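Side-chain contacts in phenylalanine--tRNA ligase beta subunit (Pyrococcus horikoshii, PDB 2CXI), which belongs to the tetrameric, ATP-driven synthetase that joins L-phenylalanine to tRNA(Phe), here as an N-terminal piece of its beta chain: residues A[25-28]-A[29-32]; A[69-73]-A[74-78]; A[172-176]-A[177-181]; A[210-213]-A[214-217]. One frame throughout, in Å; residues are numbered along the deposited sequence.

Interaction 1 of 4, residues A[25-28]-A[29-32]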
# COMPACT_ATOMS: atom_id res chain seq x y z
N GLU A 25 -16.82 29.01 -45.21
CA GLU A 25 -18.21 29.45 -45.12
C GLU A 25 -19.12 28.27 -45.21
O GLU A 25 -20.10 28.24 -44.49
CB GLU A 25 -18.56 30.41 -46.26
CG GLU A 25 -17.81 31.72 -46.18
CD GLU A 25 -18.40 32.71 -45.20
OE1 GLU A 25 -19.52 32.50 -44.71
OE2 GLU A 25 -17.71 33.69 -44.91
N ASP A 26 -18.82 27.31 -46.08
CA ASP A 26 -19.64 26.07 -46.14
C ASP A 26 -19.33 25.09 -45.00
O ASP A 26 -20.22 24.40 -44.49
CB ASP A 26 -19.45 25.35 -47.49
CG ASP A 26 -19.82 26.26 -48.67
OD1 ASP A 26 -20.81 27.01 -48.58
OD2 ASP A 26 -19.15 26.32 -49.70
N LEU A 27 -18.05 25.03 -44.64
CA LEU A 27 -17.58 24.09 -43.63
C LEU A 27 -18.25 24.29 -42.28
O LEU A 27 -18.64 23.31 -41.63
CB LEU A 27 -16.06 24.26 -43.46
CG LEU A 27 -15.16 23.20 -44.10
CD1 LEU A 27 -15.65 22.55 -45.39
CD2 LEU A 27 -13.72 23.70 -44.17
N VAL A 28 -18.34 25.53 -41.84
CA VAL A 28 -18.88 25.79 -40.50
C VAL A 28 -20.31 25.21 -40.34
O VAL A 28 -20.64 24.69 -39.29
CB VAL A 28 -18.79 27.26 -40.06
CG1 VAL A 28 -17.31 27.74 -39.98
CG2 VAL A 28 -19.62 28.20 -40.97
N LEU A 29 -21.12 25.29 -41.40
CA LEU A 29 -22.50 24.77 -41.35
C LEU A 29 -22.51 23.25 -41.12
O LEU A 29 -23.42 22.72 -40.46
CB LEU A 29 -23.27 25.16 -42.63
CG LEU A 29 -23.18 26.65 -43.01
CD1 LEU A 29 -23.73 27.00 -44.41
CD2 LEU A 29 -23.82 27.55 -41.91
N TYR A 30 -21.50 22.54 -41.63
CA TYR A 30 -21.33 21.11 -41.34
C TYR A 30 -21.19 20.83 -39.83
O TYR A 30 -21.53 19.73 -39.36
CB TYR A 30 -20.11 20.52 -42.10
CG TYR A 30 -20.20 20.55 -43.62
CD1 TYR A 30 -21.44 20.65 -44.27
CD2 TYR A 30 -19.04 20.45 -44.41
CE1 TYR A 30 -21.52 20.69 -45.68
CE2 TYR A 30 -19.10 20.49 -45.80
CZ TYR A 30 -20.34 20.60 -46.43
OH TYR A 30 -20.42 20.63 -47.81
N ALA A 31 -20.64 21.79 -39.08
CA ALA A 31 -20.46 21.61 -37.63
C ALA A 31 -21.62 22.25 -36.85
O ALA A 31 -21.50 22.52 -35.66
CB ALA A 31 -19.16 22.24 -37.20
N LYS A 32 -22.72 22.51 -37.55
CA LYS A 32 -23.91 23.13 -36.95
C LYS A 32 -23.57 24.48 -36.30
O LYS A 32 -24.11 24.85 -35.26
CB LYS A 32 -24.63 22.20 -35.96
CG LYS A 32 -24.81 20.75 -36.47
CD LYS A 32 -25.67 19.92 -35.49
CE LYS A 32 -27.09 20.45 -35.43
NZ LYS A 32 -27.91 19.54 -34.57
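Leu27 and Tyr30, three residues apart near the C-terminal end of helix 21-30, make the closer apolar contact here: the Leu27 CD1 methyl lies 4.0 Å from Tyr30 CE2, the two side chains meeting at a slant. Tyr30 leans back along the helix because its CG stands beside the backbone N and anti to the carbonyl carbon (chi1 -63°). That torsion lays the ring across the preceding turn, where Asp26 O sits 3.8 Å above the centre of one face of the Tyr30 ring. Leu29 leans back likewise, and its CG comes to 3.8 Å from Glu25 O.

The backbone bonds show a helix winding down. Leu27 O receives Tyr30 N at 3.0 Å in a weak, bent bond, and Val28 O receives Ala31 N at 2.9 Å. Lys32, with positive phi, is the C-prime residue of a Schellman motif: Lys32 N returns to Leu29 O, and the next N-H of the chain returns to Val28 O.

Lys32 adds a charged link: its NZ forms a salt bridge with Asp53, and its side chain lies about 5 Å from that of Asp341, a predicted magnesium ligand. Around this helix end, Leu27 packs on Ile69 and Tyr30 on Ala72 of helix 62-72, the Tyr30 ring also meets that of Tyr348, and Val28 touches Leu35 of strand 33-41.

Interaction 2 of 4, residues A[69-73]-A[74-78]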
# COMPACT_ATOMS: atom_id res chain seq x y z
N ILE A 69 -16.64 18.13 -39.19
CA ILE A 69 -16.19 18.39 -40.57
C ILE A 69 -15.51 17.17 -41.19
O ILE A 69 -15.71 16.88 -42.37
CB ILE A 69 -15.35 19.67 -40.61
CG1 ILE A 69 -16.24 20.87 -40.27
CG2 ILE A 69 -14.67 19.88 -42.01
CD1 ILE A 69 -15.42 22.16 -39.94
N LYS A 70 -14.67 16.48 -40.42
CA LYS A 70 -14.00 15.28 -40.96
C LYS A 70 -15.04 14.25 -41.43
O LYS A 70 -14.88 13.63 -42.49
CB LYS A 70 -13.03 14.63 -39.93
CG LYS A 70 -11.66 15.38 -39.83
CD LYS A 70 -10.64 14.61 -39.01
CE LYS A 70 -10.99 14.63 -37.53
NZ LYS A 70 -9.75 14.18 -36.75
N TRP A 71 -16.09 14.05 -40.63
CA TRP A 71 -17.18 13.14 -41.01
C TRP A 71 -17.99 13.67 -42.20
O TRP A 71 -18.30 12.92 -43.15
CB TRP A 71 -18.09 12.86 -39.78
CG TRP A 71 -17.79 11.55 -39.13
CD1 TRP A 71 -18.51 10.41 -39.24
CD2 TRP A 71 -16.69 11.24 -38.24
NE1 TRP A 71 -17.93 9.40 -38.49
CE2 TRP A 71 -16.82 9.89 -37.86
CE3 TRP A 71 -15.60 11.98 -37.74
CZ2 TRP A 71 -15.89 9.25 -37.01
CZ3 TRP A 71 -14.68 11.35 -36.88
CH2 TRP A 71 -14.84 9.99 -36.53
N ALA A 72 -18.30 14.96 -42.19
CA ALA A 72 -19.01 15.57 -43.32
C ALA A 72 -18.24 15.38 -44.64
O ALA A 72 -18.84 15.12 -45.68
CB ALA A 72 -19.25 17.04 -43.06
N LEU A 73 -16.92 15.49 -44.58
CA LEU A 73 -16.10 15.31 -45.77
C LEU A 73 -15.77 13.86 -46.06
O LEU A 73 -15.09 13.58 -47.03
CB LEU A 73 -14.77 16.10 -45.64
CG LEU A 73 -14.96 17.61 -45.47
CD1 LEU A 73 -13.63 18.30 -45.10
CD2 LEU A 73 -15.67 18.27 -46.68
N GLY A 74 -16.19 12.93 -45.21
CA GLY A 74 -15.84 11.53 -45.39
C GLY A 74 -14.39 11.18 -45.12
O GLY A 74 -13.91 10.19 -45.64
N ILE A 75 -13.67 11.98 -44.33
CA ILE A 75 -12.29 11.64 -43.96
C ILE A 75 -12.38 10.53 -42.92
O ILE A 75 -11.53 9.62 -42.88
CB ILE A 75 -11.54 12.89 -43.45
CG1 ILE A 75 -11.36 13.91 -44.59
CG2 ILE A 75 -10.18 12.56 -42.82
CD1 ILE A 75 -10.95 15.32 -44.06
N GLU A 76 -13.43 10.56 -42.10
CA GLU A 76 -13.81 9.42 -41.28
C GLU A 76 -15.31 9.12 -41.52
O GLU A 76 -16.01 9.96 -42.08
CB GLU A 76 -13.55 9.69 -39.80
CG GLU A 76 -12.12 10.12 -39.47
CD GLU A 76 -11.13 8.96 -39.43
OE1 GLU A 76 -11.55 7.79 -39.56
OE2 GLU A 76 -9.92 9.22 -39.29
N LYS A 77 -15.76 7.93 -41.13
CA LYS A 77 -17.18 7.57 -41.20
C LYS A 77 -17.59 6.58 -40.12
O LYS A 77 -16.74 5.89 -39.56
CB LYS A 77 -17.62 7.13 -42.61
CG LYS A 77 -17.22 5.74 -43.06
CD LYS A 77 -17.83 5.51 -44.46
CE LYS A 77 -18.52 4.16 -44.55
NZ LYS A 77 -18.87 3.86 -45.98
N GLY A 78 -18.89 6.53 -39.82
CA GLY A 78 -19.40 5.63 -38.78
C GLY A 78 -19.09 6.09 -37.37
O GLY A 78 -18.85 7.28 -37.16
O HOH W 1 -18.37 10.37 -43.17
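Glu76 sets its CB squarely over the six-membered ring of Trp71, 3.4 Å from the centroid and only 7° off the ring normal, a close CH-pi contact. At the ring's edge, Trp71 NE1 donates to Gly78 O at 2.7 Å, with the acceptor somewhat tilted from the ring plane. The extended residues Glu76 and Lys77, with Gly78 after them, are thus held to the indole by a face and an N-H together. With alanine in place of Trp71, Gly78 O is likely to lose this donor and Glu76 CB the face it rests on.

Between these residues the chain turns out of helix 62-72 through a Schellman motif. Gly74, with positive phi, gives its N to Trp71 O at 2.9 Å, and Ile75 N reaches Lys70 O at 2.8 Å; Glu76 N adds a weak bond to the same oxygen. A water joins Trp71 O to Glu76 O, donating to both.

The outer side is looser. Leu73 and Ile75 lie side by side, their CD1 methyls 4.1 Å apart. The Glu76 chain bends at chi2 (-78°), which carries its carboxylate away from the helix, and its OE2 stays 5.6 Å from Lys70 NZ, which pairs with Glu256 instead.

Interaction 3 of 4, residues A[172-176]-A[177-181]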
# COMPACT_ATOMS: atom_id res chain seq x y z
N GLU A 172 -0.29 33.02 -0.90
CA GLU A 172 -0.41 32.61 0.49
C GLU A 172 -1.72 31.86 0.72
O GLU A 172 -2.74 32.22 0.14
CB GLU A 172 -0.37 33.86 1.43
CG GLU A 172 -0.39 33.53 2.92
CD GLU A 172 0.80 32.64 3.29
OE1 GLU A 172 0.64 31.40 3.44
OE2 GLU A 172 1.93 33.16 3.35
N GLU A 173 -1.70 30.88 1.61
CA GLU A 173 -2.90 30.14 1.98
C GLU A 173 -3.91 31.00 2.73
O GLU A 173 -3.54 31.93 3.47
CB GLU A 173 -2.52 28.95 2.86
CG GLU A 173 -1.67 27.96 2.10
CD GLU A 173 -1.54 26.63 2.80
OE1 GLU A 173 -1.60 26.62 4.07
OE2 GLU A 173 -1.38 25.61 2.06
N MSE A 174 -5.20 30.70 2.52
CA MSE A 174 -6.30 31.33 3.23
C MSE A 174 -7.29 30.24 3.60
O MSE A 174 -7.35 29.21 2.92
CB MSE A 174 -7.04 32.28 2.30
CG MSE A 174 -6.28 33.51 1.94
SE MSE A 174 -7.35 34.43 0.55
CE MSE A 174 -6.41 36.20 0.67
N THR A 175 -8.10 30.46 4.64
CA THR A 175 -9.16 29.51 4.95
C THR A 175 -10.18 29.48 3.81
O THR A 175 -10.32 30.44 3.02
CB THR A 175 -9.91 29.83 6.27
OG1 THR A 175 -10.70 31.00 6.08
CG2 THR A 175 -8.96 30.18 7.41
N LEU A 176 -10.90 28.38 3.74
CA LEU A 176 -11.96 28.23 2.76
C LEU A 176 -12.95 29.37 2.88
O LEU A 176 -13.38 29.93 1.89
CB LEU A 176 -12.66 26.88 2.95
CG LEU A 176 -12.08 25.65 2.27
CD1 LEU A 176 -10.56 25.68 1.97
CD2 LEU A 176 -12.55 24.39 2.91
N GLU A 177 -13.31 29.70 4.11
CA GLU A 177 -14.12 30.86 4.43
C GLU A 177 -13.60 32.17 3.82
O GLU A 177 -14.34 32.88 3.15
CB GLU A 177 -14.23 30.96 5.96
CG GLU A 177 -15.49 30.35 6.47
CD GLU A 177 -16.69 30.99 5.81
OE1 GLU A 177 -17.46 30.27 5.13
OE2 GLU A 177 -16.82 32.23 5.91
N GLU A 178 -12.31 32.45 4.02
CA GLU A 178 -11.67 33.65 3.48
C GLU A 178 -11.67 33.66 1.97
O GLU A 178 -11.79 34.72 1.36
CB GLU A 178 -10.23 33.78 3.99
CG GLU A 178 -10.14 33.94 5.50
CD GLU A 178 -8.72 34.05 6.02
OE1 GLU A 178 -7.81 33.29 5.58
OE2 GLU A 178 -8.52 34.90 6.92
N ILE A 179 -11.50 32.48 1.36
CA ILE A 179 -11.54 32.40 -0.11
C ILE A 179 -12.92 32.79 -0.63
O ILE A 179 -13.03 33.58 -1.57
CB ILE A 179 -11.10 31.00 -0.61
CG1 ILE A 179 -9.65 30.68 -0.16
CG2 ILE A 179 -11.21 30.93 -2.14
CD1 ILE A 179 -9.20 29.18 -0.48
N LEU A 180 -13.98 32.24 -0.04
CA LEU A 180 -15.37 32.60 -0.44
C LEU A 180 -15.61 34.10 -0.32
O LEU A 180 -16.25 34.71 -1.18
CB LEU A 180 -16.40 31.84 0.37
CG LEU A 180 -16.46 30.32 0.14
CD1 LEU A 180 -17.78 29.80 0.60
CD2 LEU A 180 -16.27 29.98 -1.35
N GLU A 181 -15.04 34.70 0.72
CA GLU A 181 -15.18 36.14 0.99
C GLU A 181 -14.34 37.02 0.06
O GLU A 181 -14.85 37.95 -0.54
CB GLU A 181 -14.82 36.38 2.46
CG GLU A 181 -15.14 37.76 3.00
CD GLU A 181 -14.28 38.11 4.22
OE1 GLU A 181 -13.73 37.19 4.88
OE2 GLU A 181 -14.15 39.33 4.50
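Thr175 and Glu178 form a capping box at the start of helix 176-182, each side chain holding the backbone N-H of the other. Thr175 is the N-cap. Its OG1 lies between its own backbone N and carbonyl carbon (chi1 71°), a setting that brings the oxygen round to Glu178 N at 3.0 Å in a nearly straight bond of 162°.

The return half can be followed along Glu178. Its CB rests against Thr175 O and OG1, both about 3.5 Å away. CG comes closer still, 3.0 Å from Thr175 OG1, a tight approach that presses the two side chains together where they cross. Beyond CG the chain runs extended, and CD passes Thr175 OG1 at 3.6 Å. At the tip, OE1 accepts Thr175 N at 3.0 Å and also lies against Met174 CA and CB. Shortened to alanine, Glu178 would probably leave Thr175 N without this acceptor and the capping box with only its threonine half.

Next to the box the contact is apolar. CB of Met174, a selenomethionine, meets Ile179 CG1 at 3.9 Å, while Thr175 O starts the regular helical bonding by accepting Ile179 N. Strand 174-175 pairs with strand 164-165, and Leu176 and Ile179 both pack on its Phe165, so the cap joins this small sheet to the helix. The bond from Thr175 N meets Glu178 OE1 on its anti side, 27° out of the carboxylate plane.

Interaction 4 of 4, residues A[210-213]-A[214-217]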
# COMPACT_ATOMS: atom_id res chain seq x y z
N LEU A 210 -5.94 20.39 -4.73
CA LEU A 210 -6.15 20.68 -6.14
C LEU A 210 -7.10 21.85 -6.36
O LEU A 210 -6.77 22.76 -7.12
CB LEU A 210 -6.70 19.42 -6.85
CG LEU A 210 -5.67 18.39 -7.29
CD1 LEU A 210 -5.14 17.63 -6.04
CD2 LEU A 210 -6.38 17.43 -8.28
N SER A 211 -8.26 21.83 -5.70
CA SER A 211 -9.28 22.84 -5.93
C SER A 211 -10.35 22.77 -4.83
O SER A 211 -10.39 21.80 -4.05
CB SER A 211 -9.93 22.59 -7.31
OG SER A 211 -10.75 21.40 -7.26
N MSE A 212 -11.20 23.79 -4.78
CA MSE A 212 -12.44 23.69 -4.04
C MSE A 212 -13.61 23.77 -5.01
O MSE A 212 -14.02 24.89 -5.37
CB MSE A 212 -12.51 24.84 -3.00
CG MSE A 212 -13.86 24.97 -2.35
SE MSE A 212 -13.87 26.29 -0.85
CE MSE A 212 -13.18 27.77 -1.71
N PRO A 213 -14.13 22.63 -5.52
CA PRO A 213 -15.30 22.71 -6.43
C PRO A 213 -16.52 23.36 -5.74
O PRO A 213 -16.72 23.16 -4.52
CB PRO A 213 -15.58 21.25 -6.78
CG PRO A 213 -14.24 20.55 -6.59
CD PRO A 213 -13.66 21.25 -5.34
N PRO A 214 -17.32 24.14 -6.45
CA PRO A 214 -17.11 24.54 -7.85
C PRO A 214 -16.58 25.96 -7.95
O PRO A 214 -16.99 26.72 -8.85
CB PRO A 214 -18.56 24.53 -8.39
CG PRO A 214 -19.38 25.07 -7.21
CD PRO A 214 -18.63 24.62 -5.94
N ILE A 215 -15.66 26.32 -7.05
CA ILE A 215 -15.25 27.71 -6.81
C ILE A 215 -13.95 28.10 -7.53
O ILE A 215 -13.96 28.97 -8.40
CB ILE A 215 -15.14 27.97 -5.28
CG1 ILE A 215 -16.47 27.62 -4.55
CG2 ILE A 215 -14.68 29.45 -4.99
CD1 ILE A 215 -17.75 28.41 -5.06
N ILE A 216 -12.84 27.44 -7.21
CA ILE A 216 -11.53 27.84 -7.74
C ILE A 216 -10.52 26.71 -7.55
O ILE A 216 -10.60 25.96 -6.57
CB ILE A 216 -11.02 29.13 -6.99
CG1 ILE A 216 -9.83 29.80 -7.71
CG2 ILE A 216 -10.80 28.87 -5.47
CD1 ILE A 216 -10.24 30.40 -9.05
N ASN A 217 -9.57 26.65 -8.48
CA ASN A 217 -8.42 25.78 -8.38
C ASN A 217 -7.29 26.40 -7.53
O ASN A 217 -7.30 27.61 -7.21
CB ASN A 217 -7.91 25.36 -9.79
CG ASN A 217 -7.62 26.54 -10.72
OD1 ASN A 217 -8.26 27.61 -10.63
ND2 ASN A 217 -6.69 26.34 -11.66
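Met212 O is gripped by two successive N-H groups: Ile215 N at 2.7 Å, lying in the carbonyl plane, and Ile216 N in a weak bond at 3.4 Å. The double grip belongs to a classic beta bulge, Ile215 and Ile216 both facing Met212, in the return strand of a tight beta hairpin of strands 209-212 and 216-217. The turn itself is of type VI, closed by the bond from Ile215 N, and has a cis peptide between Pro213 and Pro214 that brings their CA atoms to 2.9 Å.

Past the turn the strands pair in antiparallel fashion. Met212 N donates to Ile216 O at 2.9 Å and 165°, completing the hydrogen-bonded pair. Ser211 and Asn217 make the adjoining non-hydrogen-bonded pair, and Ser211 CB stands 3.5 Å from Ile216 O.

Met212 and Ile216 point to the face covered by helix 176-182; Ser211 and Asn217 point to the other. At the loop, Arg137 NH1 bonds to both Pro214 O and Ile215 O, tying the two turn carbonyls to one guanidinium.

The selenomethionine Met212 sets its CG anti to the backbone N (chi1 170°) and bends at chi3, which places its terminal methyl beside Ile215. The two side chains run next to each other, pointing the same way, with Met212 CE 4.0 Å from Ile215 CG2.

The four contacts form two pairs on opposite sides of the chain's centre. Interactions 1 and 2 end successive helices that pack together, Tyr30 CD2 meeting Ala72 CB at 3.7 Å; both finish in Schellman motifs and are partly exposed, though only interaction 2 adds an indole and a bridging water. Interactions 3 and 4 lie in the B3/4 region and share one apolar interface: Met212 SE touches Leu176 CG at 3.7 Å, and Ile179 meets both strands of the hairpin. There the chemistry divides by place: the capping box of interaction 3 lies at a partly exposed helix start, whereas interaction 4 is buried and held chiefly by backbone bonds.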